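Local coordinates for N-acetylmuramoyl-L-alanine amidase domain-containing protein SAOUHSC_02979 (Staphylococcus aureus, PDB 5T1Q) that probably cleaves amide bonds of bacterial cell-wall peptidoglycan, this chain joining a glucosaminidase-type region to a C-terminal CHAP domain, at residues N277-A282 with V300-Q305; P18-N23 with Q310-V315; T254-N259 with V328-N333. All blocks are in the same frame, centred on the assembly; numbering follows the deposited sequence. Where two conformers were deposited one is given.

Interaction 1 of 3, residues N277-A282 with V300-Q305. With NA (sodium ion), chain E.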
ATOM      1  N   ASN A 277       4.158  18.432  13.594  1.00 19.54           N
ATOM      2  CA  ASN A 277       3.885  19.832  13.320  1.00 20.06           C
ATOM      3  C   ASN A 277       2.425  20.118  13.050  1.00 19.19           C
ATOM      4  O   ASN A 277       2.064  21.269  12.885  1.00 19.09           O
ATOM      5  CB  ASN A 277       4.680  20.322  12.106  1.00 21.20           C
ATOM      6  CG  ASN A 277       6.112  20.648  12.437  1.00 22.64           C
ATOM      7  OD1 ASN A 277       6.408  21.181  13.504  1.00 24.21           O
ATOM      8  ND2 ASN A 277       7.006  20.381  11.496  1.00 23.38           N
ATOM      9  N   TRP A 278       1.586  19.091  13.001  1.00 18.18           N
ATOM     10  CA  TRP A 278       0.174  19.309  12.675  1.00 17.79           C
ATOM     11  C   TRP A 278      -0.580  20.194  13.663  1.00 17.95           C
ATOM     12  O   TRP A 278      -1.311  21.092  13.248  1.00 17.59           O
ATOM     13  CB  TRP A 278      -0.544  17.972  12.495  1.00 17.12           C
ATOM     14  CG  TRP A 278      -0.360  17.371  11.121  1.00 16.96           C
ATOM     15  CD1 TRP A 278       0.773  17.348  10.378  1.00 17.25           C
ATOM     16  CD2 TRP A 278      -1.333  16.622  10.391  1.00 16.62           C
ATOM     17  NE1 TRP A 278       0.545  16.684   9.179  1.00 17.27           N
ATOM     18  CE2 TRP A 278      -0.735  16.215   9.180  1.00 16.73           C
ATOM     19  CE3 TRP A 278      -2.660  16.253  10.644  1.00 16.47           C
ATOM     20  CZ2 TRP A 278      -1.416  15.475   8.219  1.00 16.89           C
ATOM     21  CZ3 TRP A 278      -3.348  15.534   9.672  1.00 16.44           C
ATOM     22  CH2 TRP A 278      -2.723  15.151   8.482  1.00 16.69           C
ATOM     23  N   ASN A 279      -0.383  19.958  14.964  1.00 18.19           N
ATOM     24  CA  ASN A 279      -1.119  20.716  15.971  1.00 18.40           C
ATOM     25  C   ASN A 279      -0.755  22.205  16.015  1.00 19.00           C
ATOM     26  O   ASN A 279      -1.646  23.049  16.029  1.00 19.09           O
ATOM     27  CB  ASN A 279      -1.071  20.044  17.363  1.00 18.38           C
ATOM     28  CG  ASN A 279       0.330  19.881  17.902  1.00 18.84           C
ATOM     29  OD1 ASN A 279       1.314  19.862  17.146  1.00 19.30           O
ATOM     30  ND2 ASN A 279       0.437  19.736  19.209  1.00 18.97           N
ATOM     31  N   ASN A 280       0.537  22.526  16.043  1.00 19.56           N
ATOM     32  CA  ASN A 280       0.979  23.936  16.067  1.00 20.55           C
ATOM     33  C   ASN A 280       0.692  24.631  14.714  1.00 20.73           C
ATOM     34  O   ASN A 280       0.255  25.765  14.688  1.00 21.39           O
ATOM     35  CB  ASN A 280       2.459  24.080  16.454  1.00 21.36           C
ATOM     36  CG  ASN A 280       3.348  23.094  15.734  1.00 21.92           C
ATOM     37  OD1 ASN A 280       3.282  21.881  15.999  1.00 22.64           O
ATOM     38  ND2 ASN A 280       4.186  23.582  14.840  1.00 22.27           N
ATOM     39  N   ARG A 281       0.909  23.955  13.593  1.00 20.22           N
ATOM     40  CA  ARG A 281       0.588  24.589  12.327  1.00 20.45           C
ATOM     41  C   ARG A 281      -0.920  24.772  12.156  1.00 20.18           C
ATOM     42  O   ARG A 281      -1.351  25.827  11.705  1.00 20.72           O
ATOM     43  CB  ARG A 281       1.163  23.828  11.146  1.00 20.78           C
ATOM     44  CG  ARG A 281       2.679  23.914  11.054  1.00 21.31           C
ATOM     45  CD  ARG A 281       3.171  23.454   9.697  1.00 21.72           C
ATOM     46  NE  ARG A 281       4.623  23.382   9.659  1.00 22.37           N
ATOM     47  CZ  ARG A 281       5.335  22.984   8.614  1.00 23.22           C
ATOM     48  NH1 ARG A 281       4.747  22.636   7.456  1.00 23.72           N
ATOM     49  NH2 ARG A 281       6.655  22.944   8.715  1.00 23.91           N
ATOM     50  N   ALA A 282      -1.714  23.759  12.523  1.00 19.28           N
ATOM     51  CA  ALA A 282      -3.174  23.816  12.372  1.00 19.38           C
ATOM     52  C   ALA A 282      -3.738  24.954  13.185  1.00 19.93           C
ATOM     53  O   ALA A 282      -4.602  25.692  12.715  1.00 19.92           O
ATOM     54  CB  ALA A 282      -3.831  22.505  12.791  1.00 18.65           C
ATOM     55  N   VAL A 300      -2.863  14.195  17.414  1.00 16.71           N
ATOM     56  CA  VAL A 300      -1.435  14.330  17.234  1.00 16.83           C
ATOM     57  C   VAL A 300      -0.614  13.922  18.458  1.00 17.20           C
ATOM     58  O   VAL A 300      -0.941  14.295  19.587  1.00 16.71           O
ATOM     59  CB  VAL A 300      -1.096  15.779  16.891  1.00 17.07           C
ATOM     60  CG1 VAL A 300       0.415  15.960  16.750  1.00 17.20           C
ATOM     61  CG2 VAL A 300      -1.840  16.209  15.636  1.00 16.98           C
ATOM     62  N   PHE A 301       0.466  13.181  18.173  1.00 17.76           N
ATOM     63  CA  PHE A 301       1.476  12.746  19.119  1.00 18.39           C
ATOM     64  C   PHE A 301       2.730  13.567  18.798  1.00 19.23           C
ATOM     65  O   PHE A 301       3.232  13.503  17.656  1.00 18.96           O
ATOM     66  CB  PHE A 301       1.861  11.269  18.883  1.00 18.61           C
ATOM     67  CG  PHE A 301       0.801  10.264  19.267  1.00 18.49           C
ATOM     68  CD1 PHE A 301      -0.292  10.037  18.448  1.00 18.26           C
ATOM     69  CD2 PHE A 301       0.934   9.508  20.424  1.00 19.04           C
ATOM     70  CE1 PHE A 301      -1.253   9.093  18.788  1.00 18.32           C
ATOM     71  CE2 PHE A 301      -0.032   8.567  20.779  1.00 19.19           C
ATOM     72  CZ  PHE A 301      -1.113   8.345  19.956  1.00 18.49           C
ATOM     73  N   GLU A 302       3.264  14.301  19.777  1.00 20.00           N
ATOM     74  CA  GLU A 302       4.502  15.070  19.567  1.00 21.42           C
ATOM     75  C   GLU A 302       5.686  14.108  19.316  1.00 20.86           C
ATOM     76  O   GLU A 302       5.590  12.904  19.563  1.00 19.96           O
ATOM     77  CB  GLU A 302       4.818  15.967  20.782  1.00 23.59           C
ATOM     78  CG  GLU A 302       3.762  17.032  21.126  1.00 24.53           C
ATOM     79  CD  GLU A 302       3.706  18.192  20.129  1.00 26.07           C
ATOM     80  OE1 GLU A 302       4.423  18.173  19.108  1.00 26.79           O
ATOM     81  OE2 GLU A 302       2.957  19.170  20.377  1.00 27.64           O
ATOM     82  N   ALA A 303       6.758  14.632  18.741  1.00 20.84           N
ATOM     83  CA  ALA A 303       7.979  13.862  18.499  1.00 21.61           C
ATOM     84  C   ALA A 303       8.398  13.134  19.785  1.00 22.21           C
ATOM     85  O   ALA A 303       8.511  13.745  20.829  1.00 22.14           O
ATOM     86  CB  ALA A 303       9.088  14.802  18.043  1.00 22.50           C
ATOM     87  N   GLY A 304       8.545  11.819  19.708  1.00 22.80           N
ATOM     88  CA  GLY A 304       8.916  11.005  20.866  1.00 23.63           C
ATOM     89  C   GLY A 304       7.846  10.777  21.930  1.00 23.68           C
ATOM     90  O   GLY A 304       8.114  10.113  22.909  1.00 24.47           O
ATOM     91  N   GLN A 305       6.633  11.279  21.751  1.00 22.88           N
ATOM     92  CA  GLN A 305       5.611  11.147  22.796  1.00 23.22           C
ATOM     93  C   GLN A 305       4.928   9.780  22.851  1.00 23.23           C
ATOM     94  O   GLN A 305       4.351   9.361  21.876  1.00 22.70           O
ATOM     95  CB  GLN A 305       4.554  12.225  22.620  1.00 22.74           C
ATOM     96  CG  GLN A 305       3.481  12.264  23.708  1.00 22.71           C
ATOM     97  CD  GLN A 305       2.488  13.387  23.492  1.00 21.97           C
ATOM     98  OE1 GLN A 305       2.268  13.831  22.367  1.00 21.68           O
ATOM     99  NE2 GLN A 305       1.901  13.863  24.567  1.00 22.21           N
TER
HETATM  100 NA    NA E 701       3.752  20.080  17.424  1.00 25.76          NA
HETATM  101  O   HOH W   1       3.645  21.439  19.596  1.00 36.15           O
HETATM  102  O   HOH W   2       5.983  20.290  17.013  1.00 32.74           O
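N279 and E302 meet directly and also share a sodium ion. N279 ND2 donates to E302 OE2 over 2.8 Å, nearly straight at 174°. The acceptor lies in the amide plane of N279, but the N-H comes in from above the carboxylate plane, and the two planes are 56° apart. Each group turns its remaining polar atom to the metal: N279 OD1 binds the sodium at 2.5 Å and E302 OE1 at 2.6 Å. N280 OD1, two waters and the carbonyl O of H276 complete the site. One of these waters also donates to E302 OE2, which therefore receives two hydrogen bonds. The glutamate chain bends at chi2 (-72°), which brings its carboxylate back toward the helix. Ion and hydrogen bond together should fix the rotation of both flat groups. Beside these groups the contact is apolar. V300 CG2 packs on W278 CB at 3.8 Å, and V300 CG1 lies over one face of the N279 amide, 4.0 Å from OD1. The first turn of helix 278-284 is thus joined to the end of strand 298-301. V300 and W278 also touch I356 of strand 354-357 and V315 of strand 314-321, and the W278 ring reaches on to helix 253-262.

Interaction 2 of 3, residues P18-N23 with Q310-V315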
ATOM      1  N   PRO A  18      10.842   6.746   6.209  1.00 36.48           N
ATOM      2  CA  PRO A  18       9.871   7.148   5.200  1.00 34.93           C
ATOM      3  C   PRO A  18       9.412   8.580   5.400  1.00 34.32           C
ATOM      4  O   PRO A  18       9.120   8.976   6.526  1.00 34.60           O
ATOM      5  CB  PRO A  18       8.711   6.175   5.432  1.00 33.19           C
ATOM      6  CG  PRO A  18       9.367   4.958   5.983  1.00 33.46           C
ATOM      7  CD  PRO A  18      10.410   5.518   6.906  1.00 35.23           C
ATOM      8  N   ALA A  19       9.388   9.354   4.322  1.00 33.81           N
ATOM      9  CA  ALA A  19       8.930  10.734   4.393  1.00 33.64           C
ATOM     10  C   ALA A  19       7.419  10.786   4.680  1.00 31.06           C
ATOM     11  O   ALA A  19       6.651  10.041   4.089  1.00 29.55           O
ATOM     12  CB  ALA A  19       9.246  11.463   3.092  1.00 34.78           C
ATOM     13  N   GLN A  20       7.023  11.663   5.596  1.00 30.59           N
ATOM     14  CA  GLN A  20       5.612  11.877   5.953  1.00 28.94           C
ATOM     15  C   GLN A  20       5.008  13.101   5.257  1.00 29.06           C
ATOM     16  O   GLN A  20       3.794  13.344   5.357  1.00 27.74           O
ATOM     17  CB  GLN A  20       5.482  12.103   7.463  1.00 28.93           C
ATOM     18  CG  GLN A  20       5.878  10.911   8.329  1.00 28.40           C
ATOM     19  CD  GLN A  20       5.529  11.122   9.785  1.00 28.34           C
ATOM     20  OE1 GLN A  20       5.135  12.218  10.198  1.00 28.63           O
ATOM     21  NE2 GLN A  20       5.663  10.065  10.576  1.00 27.92           N
ATOM     22  N   SER A  21       5.852  13.903   4.619  1.00 30.44           N
ATOM     23  CA  SER A  21       5.383  15.104   3.925  1.00 31.35           C
ATOM     24  C   SER A  21       6.275  15.403   2.739  1.00 33.08           C
ATOM     25  O   SER A  21       7.390  14.910   2.668  1.00 33.37           O
ATOM     26  CB  SER A  21       5.364  16.313   4.877  1.00 32.15           C
ATOM     27  OG  SER A  21       6.653  16.606   5.377  1.00 33.58           O
ATOM     28  N   PHE A  22       5.763  16.195   1.801  1.00 34.43           N
ATOM     29  CA  PHE A  22       6.548  16.587   0.634  1.00 36.79           C
ATOM     30  C   PHE A  22       7.209  17.910   0.916  1.00 40.05           C
ATOM     31  O   PHE A  22       6.729  18.697   1.716  1.00 40.23           O
ATOM     32  CB  PHE A  22       5.686  16.752  -0.613  1.00 36.16           C
ATOM     33  CG  PHE A  22       5.013  15.493  -1.061  1.00 34.25           C
ATOM     34  CD1 PHE A  22       5.755  14.440  -1.561  1.00 34.04           C
ATOM     35  CD2 PHE A  22       3.629  15.385  -1.043  1.00 32.75           C
ATOM     36  CE1 PHE A  22       5.137  13.290  -1.999  1.00 32.55           C
ATOM     37  CE2 PHE A  22       3.011  14.238  -1.489  1.00 31.25           C
ATOM     38  CZ  PHE A  22       3.765  13.188  -1.964  1.00 31.12           C
ATOM     39  N   ASN A  23       8.314  18.150   0.237  1.00 43.59           N
ATOM     40  CA  ASN A  23       9.013  19.421   0.325  1.00 47.76           C
ATOM     41  C   ASN A  23       9.607  19.690  -1.065  1.00 51.51           C
ATOM     42  O   ASN A  23       9.190  19.068  -2.048  1.00 50.16           O
ATOM     43  CB  ASN A  23      10.058  19.380   1.458  1.00 48.77           C
ATOM     44  CG  ASN A  23      10.996  18.187   1.352  1.00 48.70           C
ATOM     45  OD1 ASN A  23      11.532  17.884   0.283  1.00 49.10           O
ATOM     46  ND2 ASN A  23      11.197  17.500   2.469  1.00 47.98           N
ATOM     47  N   GLN A 310      10.607   9.404  17.209  1.00 32.43           N
ATOM     48  CA  GLN A 310      11.460  10.389  17.891  1.00 35.35           C
ATOM     49  C   GLN A 310      11.660  11.722  17.179  1.00 33.63           C
ATOM     50  O   GLN A 310      11.887  12.735  17.842  1.00 33.27           O
ATOM     51  CB  GLN A 310      12.831   9.771  18.224  1.00 40.18           C
ATOM     52  CG  GLN A 310      12.803   8.802  19.408  1.00 44.52           C
ATOM     53  CD  GLN A 310      12.709   9.505  20.770  1.00 48.11           C
ATOM     54  OE1 GLN A 310      13.081  10.676  20.912  1.00 52.36           O
ATOM     55  NE2 GLN A 310      12.243   8.776  21.784  1.00 49.32           N
ATOM     56  N   HIS A 311      11.571  11.714  15.854  0.50 33.09           N
ATOM     57  CA  HIS A 311      11.738  12.929  15.060  0.50 33.20           C
ATOM     58  C   HIS A 311      10.416  13.431  14.513  0.50 31.05           C
ATOM     59  O   HIS A 311      10.095  14.609  14.648  0.50 30.73           O
ATOM     60  CB  HIS A 311      12.733  12.673  13.920  0.50 34.84           C
ATOM     61  CG  HIS A 311      12.727  13.717  12.842  0.50 35.87           C
ATOM     62  ND1 HIS A 311      12.688  15.069  13.105  0.50 36.31           N
ATOM     63  CD2 HIS A 311      12.844  13.602  11.498  0.50 36.73           C
ATOM     64  CE1 HIS A 311      12.728  15.742  11.968  0.50 36.73           C
ATOM     65  NE2 HIS A 311      12.829  14.874  10.977  0.50 37.21           N
ATOM     66  N   TYR A 312       9.622  12.524  13.961  1.00 29.58           N
ATOM     67  CA  TYR A 312       8.371  12.906  13.279  1.00 28.58           C
ATOM     68  C   TYR A 312       7.096  12.895  14.103  1.00 25.46           C
ATOM     69  O   TYR A 312       6.106  13.464  13.676  1.00 24.56           O
ATOM     70  CB  TYR A 312       8.110  12.011  12.061  1.00 30.77           C
ATOM     71  CG  TYR A 312       9.110  12.081  10.931  1.00 34.70           C
ATOM     72  CD1 TYR A 312       9.633  13.295  10.500  1.00 37.46           C
ATOM     73  CD2 TYR A 312       9.421  10.943  10.199  1.00 37.51           C
ATOM     74  CE1 TYR A 312      10.510  13.355   9.424  1.00 40.64           C
ATOM     75  CE2 TYR A 312      10.290  10.996   9.119  1.00 40.60           C
ATOM     76  CZ  TYR A 312      10.832  12.202   8.738  1.00 41.03           C
ATOM     77  OH  TYR A 312      11.707  12.257   7.677  1.00 44.31           O
ATOM     78  N   GLY A 313       7.090  12.242  15.253  1.00 23.06           N
ATOM     79  CA  GLY A 313       5.857  12.107  16.010  1.00 21.32           C
ATOM     80  C   GLY A 313       4.909  11.215  15.213  1.00 19.93           C
ATOM     81  O   GLY A 313       5.336  10.416  14.382  1.00 19.41           O
ATOM     82  N   HIS A 314       3.623  11.399  15.417  1.00 18.51           N
ATOM     83  CA  HIS A 314       2.645  10.574  14.759  1.00 18.25           C
ATOM     84  C   HIS A 314       1.304  11.269  14.734  1.00 16.75           C
ATOM     85  O   HIS A 314       1.054  12.160  15.536  1.00 17.07           O
ATOM     86  CB  HIS A 314       2.557   9.237  15.520  1.00 19.03           C
ATOM     87  CG  HIS A 314       1.610   8.259  14.919  1.00 19.61           C
ATOM     88  ND1 HIS A 314       1.801   7.722  13.666  1.00 20.75           N
ATOM     89  CD2 HIS A 314       0.487   7.686  15.408  1.00 20.10           C
ATOM     90  CE1 HIS A 314       0.811   6.883  13.393  1.00 20.82           C
ATOM     91  NE2 HIS A 314      -0.003   6.849  14.429  1.00 20.39           N
ATOM     92  N   VAL A 315       0.457  10.878  13.793  1.00 15.79           N
ATOM     93  CA  VAL A 315      -0.891  11.397  13.703  1.00 15.31           C
ATOM     94  C   VAL A 315      -1.845  10.237  13.382  1.00 15.02           C
ATOM     95  O   VAL A 315      -1.514   9.325  12.619  1.00 14.85           O
ATOM     96  CB  VAL A 315      -1.001  12.607  12.734  1.00 15.67           C
ATOM     97  CG1 VAL A 315      -0.743  12.205  11.283  1.00 16.01           C
ATOM     98  CG2 VAL A 315      -2.347  13.279  12.855  1.00 15.74           C
TER
HETATM   99  O   HOH W   3       4.349   8.196  12.770  1.00 37.26           O
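Q20 lays its side chain along Y312, the two running past each other in opposite directions. Its CB bond points toward the 310-315 segment, and CG sits anti to the carbonyl carbon (chi1 -64°). From there the chain is extended. CG passes 4.0 Å from Y312 CD2. CD comes next, 3.6 Å from Y312 CB. The amide then straddles that same carbon, with OE1 and NE2 each 3.5 Å from Y312 CB. Amide and ring planes are 36° apart, so this is an oblique packing and not a stack. The two ends of the amide have different polar partners. OE1 accepts from the backbone N of A275, which helps fix the rotation of the group. NE2 makes a weak bond of 3.2 Å to a water. That water donates to G313 O and lies in the ring plane of H314, 2.7 Å from ND1. Further out on the ring, P18 O lies 3.5 Å from Y312 CE2, and K17 makes a cation-pi contact with the ring. A loop near the start of this chain thereby reaches the start of strand 314-321. Q20 and H314 both touch C253, and H314 NE2 is hydrogen-bonded to E331 OE1. C253, H314 and E331 are arranged like the Cys-His-Glu triad of CHAP-type cysteine peptidases and amidases, so the loop probably lies beside the catalytic centre.

Interaction 3 of 3, residues T254-N259 with V328-N333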
ATOM      1  N   THR A 254       0.181  10.622   7.869  1.00 18.36           N
ATOM      2  CA  THR A 254      -0.340  11.921   7.475  1.00 18.03           C
ATOM      3  C   THR A 254      -1.369  11.753   6.362  1.00 18.47           C
ATOM      4  O   THR A 254      -2.484  12.252   6.457  1.00 18.43           O
ATOM      5  CB  THR A 254       0.815  12.805   6.982  1.00 17.95           C
ATOM      6  OG1 THR A 254       1.630  12.037   6.107  1.00 17.93           O
ATOM      7  CG2 THR A 254       1.686  13.245   8.130  1.00 17.77           C
ATOM      8  N   TRP A 255      -0.992  11.027   5.320  1.00 19.14           N
ATOM      9  CA  TRP A 255      -1.912  10.737   4.216  1.00 20.06           C
ATOM     10  C   TRP A 255      -3.178  10.025   4.704  1.00 19.06           C
ATOM     11  O   TRP A 255      -4.275  10.303   4.240  1.00 19.28           O
ATOM     12  CB  TRP A 255      -1.207   9.866   3.155  1.00 21.49           C
ATOM     13  CG  TRP A 255      -2.107   9.396   2.053  1.00 22.98           C
ATOM     14  CD1 TRP A 255      -2.315   9.995   0.848  1.00 24.40           C
ATOM     15  CD2 TRP A 255      -2.931   8.222   2.065  1.00 23.52           C
ATOM     16  NE1 TRP A 255      -3.214   9.261   0.105  1.00 25.35           N
ATOM     17  CE2 TRP A 255      -3.605   8.171   0.833  1.00 24.87           C
ATOM     18  CE3 TRP A 255      -3.157   7.215   2.998  1.00 23.54           C
ATOM     19  CZ2 TRP A 255      -4.503   7.149   0.510  1.00 26.04           C
ATOM     20  CZ3 TRP A 255      -4.053   6.190   2.673  1.00 24.56           C
ATOM     21  CH2 TRP A 255      -4.708   6.169   1.442  1.00 24.87           C
ATOM     22  N   TYR A 256      -3.023   9.094   5.629  1.00 18.09           N
ATOM     23  CA  TYR A 256      -4.178   8.328   6.095  1.00 17.83           C
ATOM     24  C   TYR A 256      -5.189   9.228   6.791  1.00 17.29           C
ATOM     25  O   TYR A 256      -6.382   9.147   6.501  1.00 17.17           O
ATOM     26  CB  TYR A 256      -3.768   7.134   6.999  1.00 17.24           C
ATOM     27  CG  TYR A 256      -4.974   6.467   7.593  1.00 17.49           C
ATOM     28  CD1 TYR A 256      -5.704   5.520   6.863  1.00 17.77           C
ATOM     29  CD2 TYR A 256      -5.434   6.818   8.873  1.00 17.01           C
ATOM     30  CE1 TYR A 256      -6.832   4.934   7.395  1.00 18.05           C
ATOM     31  CE2 TYR A 256      -6.581   6.251   9.403  1.00 17.04           C
ATOM     32  CZ  TYR A 256      -7.271   5.308   8.667  1.00 17.57           C
ATOM     33  OH  TYR A 256      -8.393   4.738   9.189  1.00 17.65           O
ATOM     34  N   VAL A 257      -4.719  10.084   7.699  1.00 16.63           N
ATOM     35  CA  VAL A 257      -5.635  10.963   8.421  1.00 16.86           C
ATOM     36  C   VAL A 257      -6.356  11.967   7.484  1.00 17.96           C
ATOM     37  O   VAL A 257      -7.550  12.233   7.645  1.00 17.91           O
ATOM     38  CB  VAL A 257      -4.940  11.673   9.590  1.00 16.28           C
ATOM     39  CG1 VAL A 257      -5.917  12.587  10.308  1.00 16.19           C
ATOM     40  CG2 VAL A 257      -4.343  10.655  10.566  1.00 16.07           C
ATOM     41  N   TYR A 258      -5.625  12.511   6.520  1.00 19.31           N
ATOM     42  CA  TYR A 258      -6.194  13.404   5.530  1.00 20.95           C
ATOM     43  C   TYR A 258      -7.357  12.717   4.812  1.00 21.17           C
ATOM     44  O   TYR A 258      -8.450  13.283   4.714  1.00 20.50           O
ATOM     45  CB  TYR A 258      -5.120  13.838   4.522  1.00 22.69           C
ATOM     46  CG  TYR A 258      -5.648  14.661   3.355  1.00 24.92           C
ATOM     47  CD1 TYR A 258      -6.136  14.038   2.200  1.00 26.50           C
ATOM     48  CD2 TYR A 258      -5.647  16.050   3.401  1.00 26.32           C
ATOM     49  CE1 TYR A 258      -6.630  14.787   1.129  1.00 28.73           C
ATOM     50  CE2 TYR A 258      -6.135  16.806   2.338  1.00 28.34           C
ATOM     51  CZ  TYR A 258      -6.632  16.170   1.213  1.00 29.75           C
ATOM     52  OH  TYR A 258      -7.102  16.933   0.163  1.00 35.20           O
ATOM     53  N   ASN A 259      -7.118  11.489   4.335  1.00 21.93           N
ATOM     54  CA  ASN A 259      -8.153  10.719   3.611  1.00 23.07           C
ATOM     55  C   ASN A 259      -9.300  10.260   4.489  1.00 22.81           C
ATOM     56  O   ASN A 259     -10.460  10.386   4.114  1.00 23.02           O
ATOM     57  CB  ASN A 259      -7.541   9.524   2.875  1.00 24.21           C
ATOM     58  CG  ASN A 259      -6.821   9.940   1.600  1.00 26.31           C
ATOM     59  OD1 ASN A 259      -5.615  10.160   1.599  1.00 28.63           O
ATOM     60  ND2 ASN A 259      -7.571  10.155   0.547  1.00 28.21           N
ATOM     61  N   VAL A 328     -10.485   5.482  20.711  1.00 17.79           N
ATOM     62  CA  VAL A 328     -10.201   4.445  19.736  1.00 17.69           C
ATOM     63  C   VAL A 328      -9.705   5.202  18.513  1.00 17.67           C
ATOM     64  O   VAL A 328     -10.399   6.109  18.012  1.00 17.20           O
ATOM     65  CB  VAL A 328     -11.446   3.650  19.354  1.00 18.00           C
ATOM     66  CG1 VAL A 328     -11.087   2.570  18.339  1.00 18.09           C
ATOM     67  CG2 VAL A 328     -12.090   3.042  20.592  1.00 18.57           C
ATOM     68  N   ILE A 329      -8.513   4.839  18.033  1.00 17.30           N
ATOM     69  CA  ILE A 329      -7.910   5.505  16.901  1.00 17.14           C
ATOM     70  C   ILE A 329      -7.587   4.529  15.777  1.00 17.18           C
ATOM     71  O   ILE A 329      -7.394   3.345  16.030  1.00 17.11           O
ATOM     72  CB  ILE A 329      -6.595   6.232  17.292  1.00 16.98           C
ATOM     73  CG1 ILE A 329      -5.544   5.259  17.832  1.00 17.12           C
ATOM     74  CG2 ILE A 329      -6.875   7.294  18.332  1.00 17.60           C
ATOM     75  CD1 ILE A 329      -4.175   5.861  18.077  1.00 16.96           C
ATOM     76  N   SER A 330      -7.527   5.049  14.547  1.00 16.72           N
ATOM     77  CA  SER A 330      -7.107   4.282  13.393  1.00 17.21           C
ATOM     78  C   SER A 330      -5.898   5.039  12.801  1.00 17.71           C
ATOM     79  O   SER A 330      -5.790   6.276  12.897  1.00 17.22           O
ATOM     80  CB  SER A 330      -8.243   4.077  12.377  1.00 17.51           C
ATOM     81  OG  SER A 330      -8.677   5.296  11.806  1.00 17.28           O
ATOM     82  N   GLU A 331      -5.002   4.299  12.175  1.00 18.70           N
ATOM     83  CA  GLU A 331      -3.752   4.873  11.695  1.00 20.23           C
ATOM     84  C   GLU A 331      -3.138   3.943  10.662  1.00 21.22           C
ATOM     85  O   GLU A 331      -3.620   2.836  10.481  1.00 21.19           O
ATOM     86  CB  GLU A 331      -2.813   5.034  12.892  1.00 20.83           C
ATOM     87  CG  GLU A 331      -2.645   3.728  13.661  1.00 21.84           C
ATOM     88  CD  GLU A 331      -2.116   3.884  15.068  1.00 23.60           C
ATOM     89  OE1 GLU A 331      -1.612   4.973  15.433  1.00 25.77           O
ATOM     90  OE2 GLU A 331      -2.194   2.883  15.827  1.00 23.78           O
ATOM     91  N   SER A 332      -2.092   4.406   9.982  1.00 22.22           N
ATOM     92  CA  SER A 332      -1.413   3.605   8.983  1.00 24.13           C
ATOM     93  C   SER A 332       0.067   3.512   9.294  1.00 25.56           C
ATOM     94  O   SER A 332       0.629   4.372   9.964  1.00 24.31           O
ATOM     95  CB  SER A 332      -1.570   4.229   7.597  1.00 25.74           C
ATOM     96  OG  SER A 332      -0.913   5.501   7.548  1.00 26.03           O
ATOM     97  N   ASN A 333       0.674   2.453   8.771  1.00 28.86           N
ATOM     98  CA  ASN A 333       2.096   2.173   8.868  1.00 32.49           C
ATOM     99  C   ASN A 333       2.744   2.111  10.263  1.00 34.38           C
ATOM    100  O   ASN A 333       3.916   2.437  10.403  1.00 35.30           O
ATOM    101  CB  ASN A 333       2.888   3.055   7.868  1.00 34.82           C
ATOM    102  CG  ASN A 333       2.705   2.592   6.412  1.00 37.79           C
ATOM    103  OD1 ASN A 333       1.612   2.201   5.997  1.00 43.06           O
ATOM    104  ND2 ASN A 333       3.769   2.616   5.647  1.00 39.93           N
TER
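Y256 reaches from helix 253-262 to strand 327-332, packing helix against sheet in the papain-like CHAP fold. The short segments run at 131° to each other, and their axes approach to 7.3 Å. The tight part is made almost wholly by Y256. Its CG is anti to the backbone N (chi1 173°), which carries the ring out over the strand. At its base, Y256 CB lies 3.3 Å from S332 OG, and that hydroxyl is hydrogen-bonded to G251 O. One ring face has the backbone of E331 over it, offset toward the rim, with the carbonyl carbon 4.1 Å above the plane. Y256 CD2 is 3.8 Å from E331 CA. The CB bond of E331 points away from the helix; its carboxylate is hydrogen-bonded to H314 and forms a salt bridge with R343. Around the ring, F239 and I340 add apolar packing. All four touching residues are buried, so the contact itself has no solvent side. It loosens toward its ends instead. On the helix Y258 and N259 do not touch the strand segment, and on the strand V328 and N333, both partly exposed, do not touch the helix segment. At the far end of the ring S330 OG lies at the edge, in the ring plane. It is hydrogen-bonded to E319 OE2 and sits 2.7 Å from Y256 OH.

All three contacts reach the same mixed sheet of the CHAP domain. Interactions 2 and 3 meet at the probable catalytic centre, where H314 NE2 and E331 OE1 are 2.7 Å apart; their centres are 13 Å apart. They meet again where T254 OG1 is 2.6 Å from Q20 O, which links the loop 18-23 to helix 253-262, one residue after C253. Interaction 1, with its sodium site, has its centre 10 Å from that of interaction 2 and 14 Å from that of interaction 3. Its strand pairs with that of interaction 2 through F301 N and H314 O, 2.9 Å apart. The W278 ring touches both other contacts: CE3 is 3.7 Å from V315 CG2, and CH2 is 3.5 Å from T254 O.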